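Local coordinates for Thiol:disulfide interchange protein DsbC (PDB 1T3B), which probably shuffles and transfers disulfide bonds in periplasmic proteins as a homodimeric, thioredoxin-family isomerase, through a redox-active disulfide, at residues A[164-167]-A[168-172]. Residues are numbered along the deposited sequence; the frame is centred on the assembly and turned at random.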
loop_
_atom_site.group_PDB
_atom_site.type_symbol
_atom_site.label_atom_id
_atom_site.label_comp_id
_atom_site.label_asym_id
_atom_site.label_seq_id
_atom_site.Cartn_x
_atom_site.Cartn_y
_atom_site.Cartn_z
ATOM N N PRO A 164 10.615 14.316 26.771
ATOM C CA PRO A 164 10.335 14.342 25.340
ATOM C C PRO A 164 8.901 14.760 25.056
ATOM O O PRO A 164 7.965 14.248 25.668
ATOM C CB PRO A 164 10.631 12.915 24.925
ATOM C CG PRO A 164 11.797 12.582 25.797
ATOM C CD PRO A 164 11.337 13.086 27.131
ATOM N N ASN A 165 8.745 15.704 24.131
ATOM C CA ASN A 165 7.440 16.222 23.759
ATOM C C ASN A 165 7.494 16.867 22.389
ATOM O O ASN A 165 6.861 16.396 21.450
ATOM C CB ASN A 165 6.974 17.250 24.786
ATOM C CG ASN A 165 5.627 17.876 24.427
ATOM O OD1 ASN A 165 5.153 18.797 25.101
ATOM N ND2 ASN A 165 5.004 17.379 23.360
ATOM N N ILE A 166 8.240 17.957 22.274
ATOM C CA ILE A 166 8.365 18.645 20.995
ATOM C C ILE A 166 9.308 17.848 20.121
ATOM O O ILE A 166 9.167 17.815 18.899
ATOM C CB ILE A 166 8.931 20.075 21.177
ATOM C CG1 ILE A 166 7.911 20.946 21.905
ATOM C CG2 ILE A 166 9.273 20.693 19.830
ATOM C CD1 ILE A 166 8.386 22.366 22.144
ATOM N N VAL A 167 10.288 17.220 20.757
ATOM C CA VAL A 167 11.240 16.409 20.024
ATOM C C VAL A 167 10.460 15.218 19.498
ATOM O O VAL A 167 10.739 14.700 18.416
ATOM C CB VAL A 167 12.407 15.941 20.922
ATOM C CG1 VAL A 167 13.398 17.072 21.103
ATOM C CG2 VAL A 167 11.885 15.499 22.267
ATOM N N LYS A 168 9.455 14.813 20.263
ATOM C CA LYS A 168 8.606 13.699 19.875
ATOM C C LYS A 168 7.804 14.092 18.645
ATOM O O LYS A 168 7.741 13.340 17.672
ATOM C CB LYS A 168 7.678 13.334 21.029
ATOM C CG LYS A 168 6.927 12.026 20.867
ATOM C CD LYS A 168 6.216 11.652 22.171
ATOM C CE LYS A 168 5.271 10.491 21.962
ATOM N NZ LYS A 168 4.283 10.778 20.876
ATOM N N LYS A 169 7.209 15.277 18.674
ATOM C CA LYS A 169 6.429 15.731 17.532
ATOM C C LYS A 169 7.326 15.840 16.299
ATOM O O LYS A 169 6.910 15.522 15.193
ATOM C CB LYS A 169 5.759 17.074 17.836
ATOM C CG LYS A 169 4.937 17.637 16.679
ATOM C CD LYS A 169 4.065 18.796 17.130
ATOM C CE LYS A 169 4.887 19.981 17.625
ATOM N NZ LYS A 169 4.013 21.044 18.215
ATOM N N HIS A 170 8.564 16.278 16.496
ATOM C CA HIS A 170 9.508 16.400 15.388
ATOM C C HIS A 170 9.895 15.020 14.883
ATOM O O HIS A 170 10.080 14.806 13.691
ATOM C CB HIS A 170 10.772 17.139 15.836
ATOM C CG HIS A 170 10.559 18.596 16.100
ATOM N ND1 HIS A 170 11.546 19.414 16.606
ATOM C CD2 HIS A 170 9.478 19.387 15.905
ATOM C CE1 HIS A 170 11.082 20.645 16.710
ATOM N NE2 HIS A 170 9.829 20.657 16.291
ATOM N N TYR A 171 10.022 14.087 15.809
ATOM C CA TYR A 171 10.382 12.724 15.475
ATOM C C TYR A 171 9.329 12.089 14.570
ATOM O O TYR A 171 9.611 11.649 13.464
ATOM C CB TYR A 171 10.493 11.922 16.752
ATOM C CG TYR A 171 10.988 10.533 16.529
ATOM C CD1 TYR A 171 12.346 10.251 16.565
ATOM C CD2 TYR A 171 10.099 9.491 16.284
ATOM C CE1 TYR A 171 12.809 8.958 16.367
ATOM C CE2 TYR A 171 10.547 8.198 16.084
ATOM C CZ TYR A 171 11.902 7.934 16.126
ATOM O OH TYR A 171 12.356 6.652 15.929
ATOM N N GLU A 172 8.106 12.044 15.067
ATOM C CA GLU A 172 6.999 11.476 14.329
ATOM C C GLU A 172 6.834 12.088 12.944
ATOM O O GLU A 172 6.494 11.385 12.003
ATOM C CB GLU A 172 5.729 11.624 15.162
ATOM C CG GLU A 172 5.891 11.036 16.558
ATOM C CD GLU A 172 4.705 11.305 17.446
ATOM O OE1 GLU A 172 4.174 12.435 17.397
ATOM O OE2 GLU A 172 4.310 10.396 18.208
#
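Ile-166 and His-170, one turn apart at the start of helix 166-177, run alongside each other. The gamma-methyl CG2 of Ile-166 sits over a face of the imidazole in a CH-pi contact, 3.8 Å from the ring centroid and 26° off its normal. It comes down on the NE2–CE1 side, with Ile-166 CG2 3.6 Å from His-170 NE2. A chi1 of -70° puts CG anti to the residue's own carbonyl carbon and turns the imidazole back toward the previous turn, against the CG2 methyl of Ile-166. The carbonyl oxygen Ile-166 O also lies over the ring, near its edge, while accepting the hydrogen bond from His-170 N at 2.9 Å.

This is the first turn of an alpha helix: Lys-169 N bonds to Asn-165 O at 3.0 Å and Tyr-171 N to Val-167 O at 2.8 Å. Asn-165 precedes the helix at the N-cap, but its amide does not cap it; instead, the carboxylate of Glu-137 accepts a hydrogen bond from Ile-166 N and weak ones from Asn-165 N and Val-167 N. On the outer side, Lys-168 stretches out until a bend at its last torsion (-56°) delivers NZ to Glu-172 OE2, 2.7 Å away, in an i to i+4 salt bridge, with NZ coming from above the carboxylate plane.

Further out, Val-167 packs on helix 131-141 and strand 116-122 of the thioredoxin-like domain. His-170 ND1 is hydrogen-bonded to Ala-122 N, which probably holds the rotation of the ring, and Glu-77 pairs with Lys-169 while weakly bonding His-170 NE2. Since ND1 accepts from a backbone N-H, the imidazole proton probably resides on NE2, facing Glu-77, and the carboxylate of Glu-137 would be stabilised by the positive end of the helix dipole.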